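Local coordinates for lipid binding protein LpqN (Mycobacterium tuberculosis, PDB 6E5F) that binds lipids and supports cell envelope biogenesis, possibly linking MmpL transporters to periplasmic proteins, at residues P74-D79 / L96-R101; P83-P88 / A102-I107; G143-K146 / G150-G153; L180-Q185 / D208-L213. All blocks are in the same frame, centred on the assembly; numbering follows the deposited sequence. Where two conformers were deposited one is given.

Contact 1 of 4, residues P74-D79 / L96-R101; sequences PVHHGD and LPESSR
Glu98 reaches across from the loop 96-101 and delivers its carboxylate to His77, which grips a single oxygen twice. OE2 of Glu98 accepts hydrogen bonds from His77 N (2.7 Å, an almost straight 175°) and from His77 ND1 (2.7 Å). The amide arrives on the syn side of the oxygen and the imidazole on the anti side, both fairly near the carboxylate plane, while ND1 offers its N-H within its own ring plane. Ring and carboxylate are nevertheless twisted 51° apart. The chain of Glu98, extended beyond CG, spans the gap between the two loops, and the two donors would tend to stabilise its negative charge. The His76 side is looser: OE1 of Glu98 lies 3.1 Å from ND1 of His76, oblique to that ring. His76 ND1 has a weak hydrogen bond to Pro103 O. Both histidines and Glu98 are at least partly exposed, so this is a surface contact. Within residues 74-79, His76 N bonds to Asp79 OD2 at 2.8 Å, and Asp79 N closes onto His76 O at 3.1 Å. Gly78 accepts the positive phi at the third place of this bend, and the His77 ring stacks on Tyr104. The result is a type II beta turn, His76 to Asp79, tied to a second loop by a histidine-carboxylate hydrogen bond.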
loop_
_atom_site.group_PDB
_atom_site.type_symbol
_atom_site.label_atom_id
_atom_site.label_comp_id
_atom_site.label_asym_id
_atom_site.label_seq_id
_atom_site.Cartn_x
_atom_site.Cartn_y
_atom_site.Cartn_z
ATOM N N PRO A 74 -9.060 11.688 2.394
ATOM C CA PRO A 74 -7.785 11.246 2.969
ATOM C C PRO A 74 -7.876 11.205 4.484
ATOM O O PRO A 74 -8.583 11.999 5.106
ATOM C CB PRO A 74 -6.796 12.321 2.505
ATOM C CG PRO A 74 -7.625 13.533 2.333
ATOM C CD PRO A 74 -8.967 13.057 1.851
ATOM N N VAL A 75 -7.155 10.263 5.081
ATOM C CA VAL A 75 -7.141 10.073 6.526
ATOM C C VAL A 75 -5.718 10.266 7.023
ATOM O O VAL A 75 -4.760 9.833 6.374
ATOM C CB VAL A 75 -7.653 8.668 6.904
ATOM C CG1 VAL A 75 -7.689 8.503 8.410
ATOM C CG2 VAL A 75 -9.020 8.417 6.291
ATOM N N HIS A 76 -5.580 10.911 8.178
ATOM C CA HIS A 76 -4.278 11.142 8.784
ATOM C C HIS A 76 -4.289 10.631 10.215
ATOM O O HIS A 76 -5.346 10.454 10.827
ATOM C CB HIS A 76 -3.905 12.623 8.708
ATOM C CG HIS A 76 -3.898 13.154 7.310
ATOM N ND1 HIS A 76 -2.907 12.848 6.404
ATOM C CD2 HIS A 76 -4.783 13.939 6.652
ATOM C CE1 HIS A 76 -3.168 13.441 5.254
ATOM N NE2 HIS A 76 -4.301 14.108 5.377
ATOM N N HIS A 77 -3.094 10.358 10.734
ATOM C CA HIS A 77 -2.966 9.862 12.097
ATOM C C HIS A 77 -3.682 10.790 13.064
ATOM O O HIS A 77 -3.518 12.009 13.006
ATOM C CB HIS A 77 -1.487 9.755 12.473
ATOM C CG HIS A 77 -0.802 8.567 11.876
ATOM N ND1 HIS A 77 -0.321 8.555 10.583
ATOM C CD2 HIS A 77 -0.524 7.346 12.392
ATOM C CE1 HIS A 77 0.224 7.379 10.330
ATOM N NE2 HIS A 77 0.113 6.625 11.410
ATOM N N GLY A 78 -4.499 10.202 13.935
ATOM C CA GLY A 78 -5.217 10.954 14.944
ATOM C C GLY A 78 -6.554 11.510 14.512
ATOM O O GLY A 78 -7.216 12.175 15.324
ATOM N N ASP A 79 -6.978 11.268 13.279
ATOM C CA ASP A 79 -8.259 11.791 12.822
ATOM C C ASP A 79 -9.387 11.141 13.615
ATOM O O ASP A 79 -9.407 9.910 13.753
ATOM C CB ASP A 79 -8.467 11.494 11.345
ATOM C CG ASP A 79 -7.754 12.478 10.437
ATOM O OD1 ASP A 79 -7.129 13.431 10.948
ATOM O OD2 ASP A 79 -7.835 12.292 9.205
ATOM N N LEU A 96 9.184 7.685 8.352
ATOM C CA LEU A 96 8.913 8.878 7.564
ATOM C C LEU A 96 7.659 9.548 8.097
ATOM O O LEU A 96 6.627 8.880 8.236
ATOM C CB LEU A 96 8.688 8.501 6.101
ATOM C CG LEU A 96 9.889 7.983 5.306
ATOM C CD1 LEU A 96 9.458 7.622 3.893
ATOM C CD2 LEU A 96 11.008 9.006 5.279
ATOM N N PRO A 97 7.682 10.839 8.412
ATOM C CA PRO A 97 6.452 11.504 8.849
ATOM C C PRO A 97 5.476 11.642 7.690
ATOM O O PRO A 97 5.818 11.456 6.523
ATOM C CB PRO A 97 6.943 12.870 9.334
ATOM C CG PRO A 97 8.160 13.126 8.518
ATOM C CD PRO A 97 8.807 11.783 8.296
ATOM N N GLU A 98 4.230 11.954 8.031
ATOM C CA GLU A 98 3.236 12.233 7.005
ATOM C C GLU A 98 3.665 13.446 6.190
ATOM O O GLU A 98 4.031 14.485 6.739
ATOM C CB GLU A 98 1.889 12.532 7.650
ATOM C CG GLU A 98 1.234 11.348 8.308
ATOM C CD GLU A 98 -0.210 11.629 8.659
ATOM O OE1 GLU A 98 -0.646 12.788 8.496
ATOM O OE2 GLU A 98 -0.912 10.694 9.097
ATOM N N SER A 99 3.616 13.310 4.870
ATOM C CA SER A 99 4.015 14.387 3.979
ATOM C C SER A 99 3.328 14.170 2.641
ATOM O O SER A 99 2.620 13.179 2.441
ATOM C CB SER A 99 5.535 14.419 3.815
ATOM O OG SER A 99 5.978 13.249 3.150
ATOM N N SER A 100 3.559 15.096 1.712
ATOM C CA SER A 100 2.984 14.963 0.377
ATOM C C SER A 100 3.384 13.641 -0.265
ATOM O O SER A 100 2.573 13.001 -0.945
ATOM C CB SER A 100 3.440 16.126 -0.503
ATOM O OG SER A 100 2.908 17.356 -0.046
ATOM N N ARG A 101 4.627 13.214 -0.055
ATOM C CA ARG A 101 5.127 11.986 -0.666
ATOM C C ARG A 101 4.873 10.737 0.171
ATOM O O ARG A 101 5.033 9.626 -0.347
ATOM C CB ARG A 101 6.624 12.115 -0.961
ATOM C CG ARG A 101 6.936 13.158 -2.020
ATOM C CD ARG A 101 8.231 12.854 -2.750
ATOM N NE ARG A 101 8.346 13.644 -3.972
ATOM C CZ ARG A 101 8.807 14.890 -4.025
ATOM N NH1 ARG A 101 9.205 15.509 -2.921
ATOM N NH2 ARG A 101 8.867 15.520 -5.189
#

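Contact 2 of 4, residues P83-P88 / A102-I107; sequences PTIDLP and APYGGI
Residues 83-88 and 104-107 run in nearly the same direction, 8° apart, yet too far from each other for backbone pairing: the CA atoms of Ile85 and Tyr104 are 10.0 Å apart, those of Pro88 and Ile107 9.0 Å. The second segment begins with a type I turn, Ala102 to Gly105, which includes Tyr104, and Gly105 takes the positive phi at its end. Side chains and water fill the gap. With CG of Tyr104 anti to the backbone N (chi1 -159°), the phenol extends toward the other segment and ends between two waters. One of them donates to Pro83 O at 2.7 Å and meets Tyr104 OH at 2.6 Å; the other accepts from Ile85 N at 2.8 Å and lies 2.7 Å from Tyr104 OH. Beside this polar end, CD1 of Ile85 leans obliquely on the ring, 4.2 Å from Tyr104 CE2, and Leu125 of strand 120-130 touches both side chains. Further along, Ile107 CG2 comes within 4.3 Å of Pro88 O. A tyrosine suits the place because it is apolar along the ring and polar at the hydroxyl. The chemistry implies that two waters, held by the buried Tyr104 hydroxyl, supply hydrogen-bond partners to Pro83 O and Ile85 N.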
loop_
_atom_site.group_PDB
_atom_site.type_symbol
_atom_site.label_atom_id
_atom_site.label_comp_id
_atom_site.label_asym_id
_atom_site.label_seq_id
_atom_site.Cartn_x
_atom_site.Cartn_y
_atom_site.Cartn_z
ATOM N N PRO A 83 -9.318 4.332 12.125
ATOM C CA PRO A 83 -8.665 3.234 12.847
ATOM C C PRO A 83 -7.254 3.616 13.265
ATOM O O PRO A 83 -6.621 4.497 12.681
ATOM C CB PRO A 83 -8.650 2.091 11.821
ATOM C CG PRO A 83 -8.755 2.749 10.517
ATOM C CD PRO A 83 -9.554 4.001 10.712
ATOM N N THR A 84 -6.770 2.952 14.308
ATOM C CA THR A 84 -5.392 3.110 14.755
ATOM C C THR A 84 -4.577 1.984 14.132
ATOM O O THR A 84 -4.854 0.806 14.377
ATOM C CB THR A 84 -5.296 3.059 16.277
ATOM O OG1 THR A 84 -6.187 4.025 16.853
ATOM C CG2 THR A 84 -3.871 3.357 16.736
ATOM N N ILE A 85 -3.583 2.349 13.331
ATOM C CA ILE A 85 -2.783 1.389 12.575
ATOM C C ILE A 85 -1.349 1.511 13.070
ATOM O O ILE A 85 -0.692 2.535 12.845
ATOM C CB ILE A 85 -2.885 1.631 11.069
ATOM C CG1 ILE A 85 -4.337 1.456 10.612
ATOM C CG2 ILE A 85 -1.973 0.667 10.315
ATOM C CD1 ILE A 85 -4.623 2.010 9.247
ATOM N N ASP A 86 -0.870 0.472 13.749
ATOM C CA ASP A 86 0.476 0.455 14.322
ATOM C C ASP A 86 1.377 -0.327 13.369
ATOM O O ASP A 86 1.464 -1.554 13.437
ATOM C CB ASP A 86 0.449 -0.164 15.717
ATOM C CG ASP A 86 1.821 -0.204 16.366
ATOM O OD1 ASP A 86 2.426 0.873 16.545
ATOM O OD2 ASP A 86 2.287 -1.312 16.705
ATOM N N LEU A 87 2.044 0.399 12.469
ATOM C CA LEU A 87 3.040 -0.198 11.585
ATOM C C LEU A 87 4.390 -0.250 12.298
ATOM O O LEU A 87 4.782 0.717 12.956
ATOM C CB LEU A 87 3.204 0.641 10.319
ATOM C CG LEU A 87 2.377 0.396 9.049
ATOM C CD1 LEU A 87 1.712 -0.976 9.000
ATOM C CD2 LEU A 87 1.353 1.506 8.851
ATOM N N PRO A 88 5.131 -1.347 12.174
ATOM C CA PRO A 88 6.464 -1.404 12.777
ATOM C C PRO A 88 7.495 -0.688 11.918
ATOM O O PRO A 88 7.321 -0.495 10.713
ATOM C CB PRO A 88 6.755 -2.907 12.821
ATOM C CG PRO A 88 6.056 -3.431 11.612
ATOM C CD PRO A 88 4.792 -2.609 11.488
ATOM N N ALA A 102 4.494 10.885 1.439
ATOM C CA ALA A 102 4.140 9.752 2.300
ATOM C C ALA A 102 2.881 10.144 3.060
ATOM O O ALA A 102 2.934 10.529 4.234
ATOM C CB ALA A 102 5.279 9.414 3.266
ATOM N N PRO A 103 1.713 10.057 2.410
ATOM C CA PRO A 103 0.495 10.643 2.999
ATOM C C PRO A 103 0.162 10.132 4.387
ATOM O O PRO A 103 -0.268 10.924 5.240
ATOM C CB PRO A 103 -0.586 10.294 1.965
ATOM C CG PRO A 103 0.157 10.159 0.683
ATOM C CD PRO A 103 1.476 9.552 1.049
ATOM N N TYR A 104 0.331 8.840 4.646
ATOM C CA TYR A 104 0.109 8.262 5.965
ATOM C C TYR A 104 1.419 7.833 6.614
ATOM O O TYR A 104 1.456 6.879 7.394
ATOM C CB TYR A 104 -0.881 7.103 5.882
ATOM C CG TYR A 104 -1.569 6.741 7.174
ATOM C CD1 TYR A 104 -2.518 7.585 7.749
ATOM C CD2 TYR A 104 -1.296 5.541 7.813
ATOM C CE1 TYR A 104 -3.162 7.241 8.922
ATOM C CE2 TYR A 104 -1.940 5.188 8.988
ATOM C CZ TYR A 104 -2.868 6.045 9.540
ATOM O OH TYR A 104 -3.510 5.700 10.711
ATOM N N GLY A 105 2.505 8.536 6.299
ATOM C CA GLY A 105 3.812 8.140 6.767
ATOM C C GLY A 105 4.380 6.992 5.957
ATOM O O GLY A 105 3.855 6.590 4.918
ATOM N N GLY A 106 5.492 6.470 6.456
ATOM C CA GLY A 106 6.157 5.372 5.788
ATOM C C GLY A 106 7.476 5.067 6.463
ATOM O O GLY A 106 7.747 5.517 7.577
ATOM N N ILE A 107 8.287 4.276 5.763
ATOM C CA ILE A 107 9.622 3.932 6.223
ATOM C C ILE A 107 10.564 3.988 5.033
ATOM O O ILE A 107 10.172 3.702 3.896
ATOM C CB ILE A 107 9.669 2.545 6.900
ATOM C CG1 ILE A 107 9.069 1.480 5.980
ATOM C CG2 ILE A 107 8.939 2.582 8.233
ATOM C CD1 ILE A 107 9.210 0.063 6.504
HETATM O O HOH W 1 -5.780 6.751 11.465
HETATM O O HOH W 2 -2.912 5.068 13.316
#

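Contact 3 of 4, residues G143-K146 / G150-G153; sequences GELK and GFQG. With L6T (alpha-D-glucopyranosyl 6-O-dodecyl-alpha-D-glucopyranoside), chain B.
The carbonyl oxygen of Leu145 sits over one face of the Phe151 ring, 3.2 Å from Phe151 CG, so the C-terminal end of the short helix 143-146 rests its backbone on the aromatic plane. Two aliphatic contacts flank it: Leu145 CB lies 4.1 Å from Phe151 CE1, and Lys146 CA lies 3.8 Å from Phe151 CD2. A phenylalanine gives the helix a broad flat apolar surface, and its CG, anti to the backbone N (chi1 179°), carries the ring toward the helix. Gly153 fits close to the ring, where a side chain would be crowded by Phe151 CZ; Gly153 O accepts from L6T OAQ at 3.0 Å, while Gln152 CG packs 3.2 Å from L6T O2. The Lys146 amine forms a salt bridge with Asp156 of strand 152-162. Farther out, Leu145 packs on Leu170 and Gln185, and Phe151 lies against Val183. The helix thus lies against strands 165-176 and 179-192, next to the start of strand 152-162, by the trehalose end of the lipid pocket.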
loop_
_atom_site.group_PDB
_atom_site.type_symbol
_atom_site.label_atom_id
_atom_site.label_comp_id
_atom_site.label_asym_id
_atom_site.label_seq_id
_atom_site.Cartn_x
_atom_site.Cartn_y
_atom_site.Cartn_z
ATOM N N GLY A 143 -5.376 -3.767 -10.010
ATOM C CA GLY A 143 -5.429 -3.004 -11.246
ATOM C C GLY A 143 -4.324 -1.970 -11.365
ATOM O O GLY A 143 -3.727 -1.806 -12.433
ATOM N N GLU A 144 -4.035 -1.259 -10.274
ATOM C CA GLU A 144 -3.098 -0.141 -10.332
ATOM C C GLU A 144 -1.705 -0.600 -10.754
ATOM O O GLU A 144 -1.124 -0.058 -11.702
ATOM C CB GLU A 144 -3.050 0.572 -8.977
ATOM C CG GLU A 144 -2.116 1.773 -8.948
ATOM C CD GLU A 144 -2.074 2.458 -7.597
ATOM O OE1 GLU A 144 -1.295 3.424 -7.444
ATOM O OE2 GLU A 144 -2.818 2.036 -6.690
ATOM N N LEU A 145 -1.139 -1.579 -10.044
ATOM C CA LEU A 145 0.197 -2.054 -10.396
ATOM C C LEU A 145 0.217 -2.641 -11.798
ATOM O O LEU A 145 1.180 -2.448 -12.546
ATOM C CB LEU A 145 0.692 -3.086 -9.386
ATOM C CG LEU A 145 0.951 -2.672 -7.934
ATOM C CD1 LEU A 145 2.134 -3.456 -7.371
ATOM C CD2 LEU A 145 1.167 -1.180 -7.770
ATOM N N LYS A 146 -0.834 -3.372 -12.173
ATOM C CA LYS A 146 -0.859 -3.991 -13.492
ATOM C C LYS A 146 -0.857 -2.961 -14.615
ATOM O O LYS A 146 -0.523 -3.307 -15.754
ATOM C CB LYS A 146 -2.061 -4.928 -13.611
ATOM C CG LYS A 146 -1.937 -6.184 -12.760
ATOM C CD LYS A 146 -3.217 -7.007 -12.769
ATOM C CE LYS A 146 -3.499 -7.612 -14.134
ATOM N NZ LYS A 146 -4.807 -8.328 -14.163
ATOM N N GLY A 150 5.266 -1.559 -18.434
ATOM C CA GLY A 150 6.068 -2.769 -18.455
ATOM C C GLY A 150 6.012 -3.563 -17.172
ATOM O O GLY A 150 6.974 -4.265 -16.841
ATOM N N PHE A 151 4.914 -3.474 -16.429
ATOM C CA PHE A 151 4.801 -4.267 -15.216
ATOM C C PHE A 151 4.804 -5.748 -15.563
ATOM O O PHE A 151 4.196 -6.179 -16.546
ATOM C CB PHE A 151 3.522 -3.926 -14.456
ATOM C CG PHE A 151 3.341 -4.737 -13.204
ATOM C CD1 PHE A 151 4.028 -4.412 -12.046
ATOM C CD2 PHE A 151 2.497 -5.834 -13.190
ATOM C CE1 PHE A 151 3.876 -5.160 -10.902
ATOM C CE2 PHE A 151 2.337 -6.584 -12.042
ATOM C CZ PHE A 151 3.027 -6.248 -10.897
ATOM N N GLN A 152 5.513 -6.527 -14.754
ATOM C CA GLN A 152 5.556 -7.974 -14.903
ATOM C C GLN A 152 5.514 -8.573 -13.508
ATOM O O GLN A 152 6.360 -8.257 -12.669
ATOM C CB GLN A 152 6.815 -8.411 -15.659
ATOM C CG GLN A 152 8.111 -7.842 -15.102
ATOM C CD GLN A 152 9.143 -7.563 -16.181
ATOM O OE1 GLN A 152 9.494 -6.409 -16.433
ATOM N NE2 GLN A 152 9.637 -8.618 -16.820
ATOM N N GLY A 153 4.518 -9.414 -13.255
ATOM C CA GLY A 153 4.365 -10.047 -11.964
ATOM C C GLY A 153 3.799 -11.439 -12.129
ATOM O O GLY A 153 3.485 -11.879 -13.236
HETATM C C1 L6T B . 8.216 -11.087 -11.800
HETATM C C2 L6T B . 9.269 -10.104 -12.284
HETATM C C3 L6T B . 10.543 -10.299 -11.494
HETATM C C4 L6T B . 10.234 -10.117 -10.021
HETATM C C5 L6T B . 9.186 -11.152 -9.619
HETATM C C6 L6T B . 8.898 -11.077 -8.091
HETATM C CAA L6T B . 7.538 -13.318 -11.857
HETATM C CAO L6T B . 7.142 -13.363 -14.210
HETATM C CAP L6T B . 6.089 -13.075 -15.283
HETATM C CAR L6T B . 7.579 -14.817 -14.294
HETATM C CAT L6T B . 8.624 -15.071 -13.224
HETATM C CAV L6T B . 8.007 -14.764 -11.877
HETATM C CAX L6T B . 7.921 -9.538 -6.628
HETATM C CAY L6T B . 8.818 -9.299 -5.378
HETATM C CAZ L6T B . 7.922 -8.395 -4.534
HETATM C CBA L6T B . 8.468 -8.441 -3.105
HETATM C CBB L6T B . 8.033 -7.055 -2.613
HETATM C CBC L6T B . 7.625 -7.192 -1.175
HETATM C CBD L6T B . 7.054 -5.804 -0.723
HETATM C CBE L6T B . 6.157 -6.100 0.453
HETATM C CBF L6T B . 4.635 -5.873 0.129
HETATM C CBG L6T B . 4.314 -4.365 0.159
HETATM C CBH L6T B . 4.646 -3.763 1.510
HETATM C CBI L6T B . 4.209 -4.621 2.704
HETATM O O1 L6T B . 8.654 -12.432 -12.044
HETATM O O2 L6T B . 9.534 -10.333 -13.672
HETATM O O3 L6T B . 11.524 -9.343 -11.913
HETATM O O4 L6T B . 11.431 -10.307 -9.270
HETATM O O5 L6T B . 7.981 -10.913 -10.381
HETATM O O6 L6T B . 8.684 -9.720 -7.827
HETATM O OAN L6T B . 6.575 -13.100 -12.911
HETATM O OAQ L6T B . 4.913 -13.842 -15.017
HETATM O OAS L6T B . 8.140 -15.085 -15.586
HETATM O OAU L6T B . 9.043 -16.442 -13.266
HETATM O OAW L6T B . 8.978 -14.969 -10.843
#

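Contact 4 of 4, residues L180-Q185 / D208-L213; sequences LRTVAQ and DETMTL. With L6T (alpha-D-glucopyranosyl 6-O-dodecyl-alpha-D-glucopyranoside), chain B.
A wall of the lipid pocket forms where strand 179-192 meets the first turn of helix 210-223, with Thr182 facing Thr210 and Leu213. The two threonine hydroxyls come together, OG1 of Thr182 lying 2.5 Å from OG1 of Thr210, a very short approach whose hydrogen bonding is not settled. The side chains cross at about a right angle, and Thr210 OG1 is bonded to Asp207 O, in the bend leading from strand 195-206. Threonine suits both places, since one branch is polar while the other packs. In each, OG1 lies beside the backbone N, which places the methyl CG2 anti to that N; in Thr182 (chi1 -64°) the methyl serves two neighbours, with CG2 lying 4.0 Å from Leu213 CD1 and 4.0 Å from L6T CAZ. The helix follows directly on a beta hairpin, strands 179-192 and 195-206, and Glu209 occupies its N-cap position. Leu213, one turn in, runs alongside Thr182 in the opposite sense, its CD1 3.8 Å from Thr182 O, and it also packs on Ala203, Ala205 and Trp93. Farther along the strand the small methyl of Ala184 lets the lipid tail come close: Ala184 CB is 3.5 Å from L6T CBD.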
loop_
_atom_site.group_PDB
_atom_site.type_symbol
_atom_site.label_atom_id
_atom_site.label_comp_id
_atom_site.label_asym_id
_atom_site.label_seq_id
_atom_site.Cartn_x
_atom_site.Cartn_y
_atom_site.Cartn_z
ATOM N N LEU A 180 15.197 -1.322 -13.958
ATOM C CA LEU A 180 14.221 -2.251 -13.411
ATOM C C LEU A 180 14.011 -1.945 -11.935
ATOM O O LEU A 180 14.976 -1.779 -11.184
ATOM C CB LEU A 180 14.703 -3.687 -13.590
ATOM C CG LEU A 180 13.635 -4.769 -13.434
ATOM C CD1 LEU A 180 12.545 -4.616 -14.488
ATOM C CD2 LEU A 180 14.260 -6.154 -13.502
ATOM N N ARG A 181 12.752 -1.869 -11.527
ATOM C CA ARG A 181 12.391 -1.585 -10.147
ATOM C C ARG A 181 11.456 -2.666 -9.639
ATOM O O ARG A 181 10.606 -3.159 -10.385
ATOM C CB ARG A 181 11.683 -0.226 -10.023
ATOM C CG ARG A 181 12.439 0.935 -10.654
ATOM C CD ARG A 181 11.815 2.273 -10.276
ATOM N NE ARG A 181 11.950 2.528 -8.843
ATOM C CZ ARG A 181 13.007 3.113 -8.284
ATOM N NH1 ARG A 181 14.023 3.524 -9.033
ATOM N NH2 ARG A 181 13.047 3.286 -6.973
ATOM N N THR A 182 11.615 -3.031 -8.372
ATOM C CA THR A 182 10.670 -3.909 -7.696
ATOM C C THR A 182 9.600 -3.054 -7.031
ATOM O O THR A 182 9.913 -2.086 -6.330
ATOM C CB THR A 182 11.392 -4.761 -6.657
ATOM O OG1 THR A 182 12.322 -5.628 -7.327
ATOM C CG2 THR A 182 10.411 -5.599 -5.861
ATOM N N VAL A 183 8.343 -3.400 -7.274
ATOM C CA VAL A 183 7.211 -2.665 -6.729
ATOM C C VAL A 183 6.219 -3.667 -6.164
ATOM O O VAL A 183 6.058 -4.774 -6.677
ATOM C CB VAL A 183 6.548 -1.776 -7.805
ATOM C CG1 VAL A 183 5.917 -2.629 -8.906
ATOM C CG2 VAL A 183 5.521 -0.864 -7.171
ATOM N N ALA A 184 5.545 -3.265 -5.095
ATOM C CA ALA A 184 4.514 -4.114 -4.539
ATOM C C ALA A 184 3.536 -3.234 -3.791
ATOM O O ALA A 184 3.869 -2.129 -3.347
ATOM C CB ALA A 184 5.086 -5.158 -3.590
ATOM N N GLN A 185 2.324 -3.746 -3.656
ATOM C CA GLN A 185 1.275 -3.003 -2.983
ATOM C C GLN A 185 0.416 -3.967 -2.192
ATOM O O GLN A 185 -0.104 -4.941 -2.744
ATOM C CB GLN A 185 0.421 -2.248 -3.994
ATOM C CG GLN A 185 -0.656 -1.385 -3.365
ATOM C CD GLN A 185 -1.485 -0.698 -4.407
ATOM O OE1 GLN A 185 -2.255 -1.340 -5.120
ATOM N NE2 GLN A 185 -1.339 0.619 -4.509
ATOM N N ASP A 208 18.105 -4.368 -7.588
ATOM C CA ASP A 208 19.170 -4.979 -6.806
ATOM C C ASP A 208 18.904 -4.939 -5.306
ATOM O O ASP A 208 19.603 -5.631 -4.558
ATOM C CB ASP A 208 20.509 -4.318 -7.133
ATOM C CG ASP A 208 21.695 -5.145 -6.679
ATOM O OD1 ASP A 208 21.763 -6.341 -7.040
ATOM O OD2 ASP A 208 22.569 -4.600 -5.975
ATOM N N GLU A 209 17.921 -4.161 -4.846
ATOM C CA GLU A 209 17.572 -4.092 -3.431
ATOM C C GLU A 209 16.225 -4.753 -3.141
ATOM O O GLU A 209 15.553 -4.426 -2.162
ATOM C CB GLU A 209 17.627 -2.647 -2.932
ATOM C CG GLU A 209 19.058 -2.111 -2.893
ATOM C CD GLU A 209 19.150 -0.614 -2.691
ATOM O OE1 GLU A 209 19.601 -0.186 -1.606
ATOM O OE2 GLU A 209 18.789 0.133 -3.624
ATOM N N THR A 210 15.837 -5.716 -3.978
ATOM C CA THR A 210 14.574 -6.416 -3.795
ATOM C C THR A 210 14.493 -7.083 -2.427
ATOM O O THR A 210 13.450 -7.026 -1.765
ATOM C CB THR A 210 14.406 -7.462 -4.903
ATOM O OG1 THR A 210 14.219 -6.805 -6.163
ATOM C CG2 THR A 210 13.213 -8.352 -4.619
ATOM N N MET A 211 15.579 -7.726 -1.989
ATOM C CA MET A 211 15.533 -8.459 -0.728
ATOM C C MET A 211 15.324 -7.530 0.460
ATOM O O MET A 211 14.720 -7.934 1.460
ATOM C CB MET A 211 16.815 -9.268 -0.533
ATOM C CG MET A 211 16.769 -10.218 0.660
ATOM S SD MET A 211 15.579 -11.566 0.462
ATOM C CE MET A 211 16.304 -12.445 -0.917
ATOM N N THR A 212 15.814 -6.291 0.375
ATOM C CA THR A 212 15.570 -5.334 1.451
ATOM C C THR A 212 14.079 -5.095 1.641
ATOM O O THR A 212 13.592 -5.035 2.776
ATOM C CB THR A 212 16.296 -4.022 1.152
ATOM O OG1 THR A 212 17.672 -4.289 0.867
ATOM C CG2 THR A 212 16.211 -3.077 2.344
ATOM N N LEU A 213 13.332 -4.957 0.540
ATOM C CA LEU A 213 11.885 -4.810 0.641
ATOM C C LEU A 213 11.251 -6.046 1.262
ATOM O O LEU A 213 10.375 -5.943 2.129
ATOM C CB LEU A 213 11.277 -4.568 -0.739
ATOM C CG LEU A 213 11.552 -3.241 -1.433
ATOM C CD1 LEU A 213 10.795 -3.185 -2.752
ATOM C CD2 LEU A 213 11.171 -2.064 -0.542
HETATM C C1 L6T B . 8.216 -11.087 -11.800
HETATM C C2 L6T B . 9.269 -10.104 -12.284
HETATM C C3 L6T B . 10.543 -10.299 -11.494
HETATM C C4 L6T B . 10.234 -10.117 -10.021
HETATM C C5 L6T B . 9.186 -11.152 -9.619
HETATM C C6 L6T B . 8.898 -11.077 -8.091
HETATM C CAA L6T B . 7.538 -13.318 -11.857
HETATM C CAO L6T B . 7.142 -13.363 -14.210
HETATM C CAP L6T B . 6.089 -13.075 -15.283
HETATM C CAR L6T B . 7.579 -14.817 -14.294
HETATM C CAT L6T B . 8.624 -15.071 -13.224
HETATM C CAV L6T B . 8.007 -14.764 -11.877
HETATM C CAX L6T B . 7.921 -9.538 -6.628
HETATM C CAY L6T B . 8.818 -9.299 -5.378
HETATM C CAZ L6T B . 7.922 -8.395 -4.534
HETATM C CBA L6T B . 8.468 -8.441 -3.105
HETATM C CBB L6T B . 8.033 -7.055 -2.613
HETATM C CBC L6T B . 7.625 -7.192 -1.175
HETATM C CBD L6T B . 7.054 -5.804 -0.723
HETATM C CBE L6T B . 6.157 -6.100 0.453
HETATM C CBF L6T B . 4.635 -5.873 0.129
HETATM C CBG L6T B . 4.314 -4.365 0.159
HETATM C CBH L6T B . 4.646 -3.763 1.510
HETATM C CBI L6T B . 4.209 -4.621 2.704
HETATM O O1 L6T B . 8.654 -12.432 -12.044
HETATM O O2 L6T B . 9.534 -10.333 -13.672
HETATM O O3 L6T B . 11.524 -9.343 -11.913
HETATM O O4 L6T B . 11.431 -10.307 -9.270
HETATM O O5 L6T B . 7.981 -10.913 -10.381
HETATM O O6 L6T B . 8.684 -9.720 -7.827
HETATM O OAN L6T B . 6.575 -13.100 -12.911
HETATM O OAQ L6T B . 4.913 -13.842 -15.017
HETATM O OAS L6T B . 8.140 -15.085 -15.586
HETATM O OAU L6T B . 9.043 -16.442 -13.266
HETATM O OAW L6T B . 8.978 -14.969 -10.843
#

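Overall arrangement
From the N terminus, the chain leaves strand 70-74 and enters contact 1, closed by the loop after strand 93-96. Contact 2 opens before that closure and ends after it, so the two cross rather than nest; they touch, their centres 8 Å apart, and join the loops and strand 84-86 to strand 106-109 of the main sheet. Contact 3 then closes a short loop between helix 143-146 and strand 152-162, on the other side of the chain's centre from contacts 1 and 2. Contact 4 spans the hairpin 179-206 to bring helix 210-223 back to the sheet. Contacts 3 and 4 touch, for example through Glu144 and Gln185, and both border the bound glycolipid.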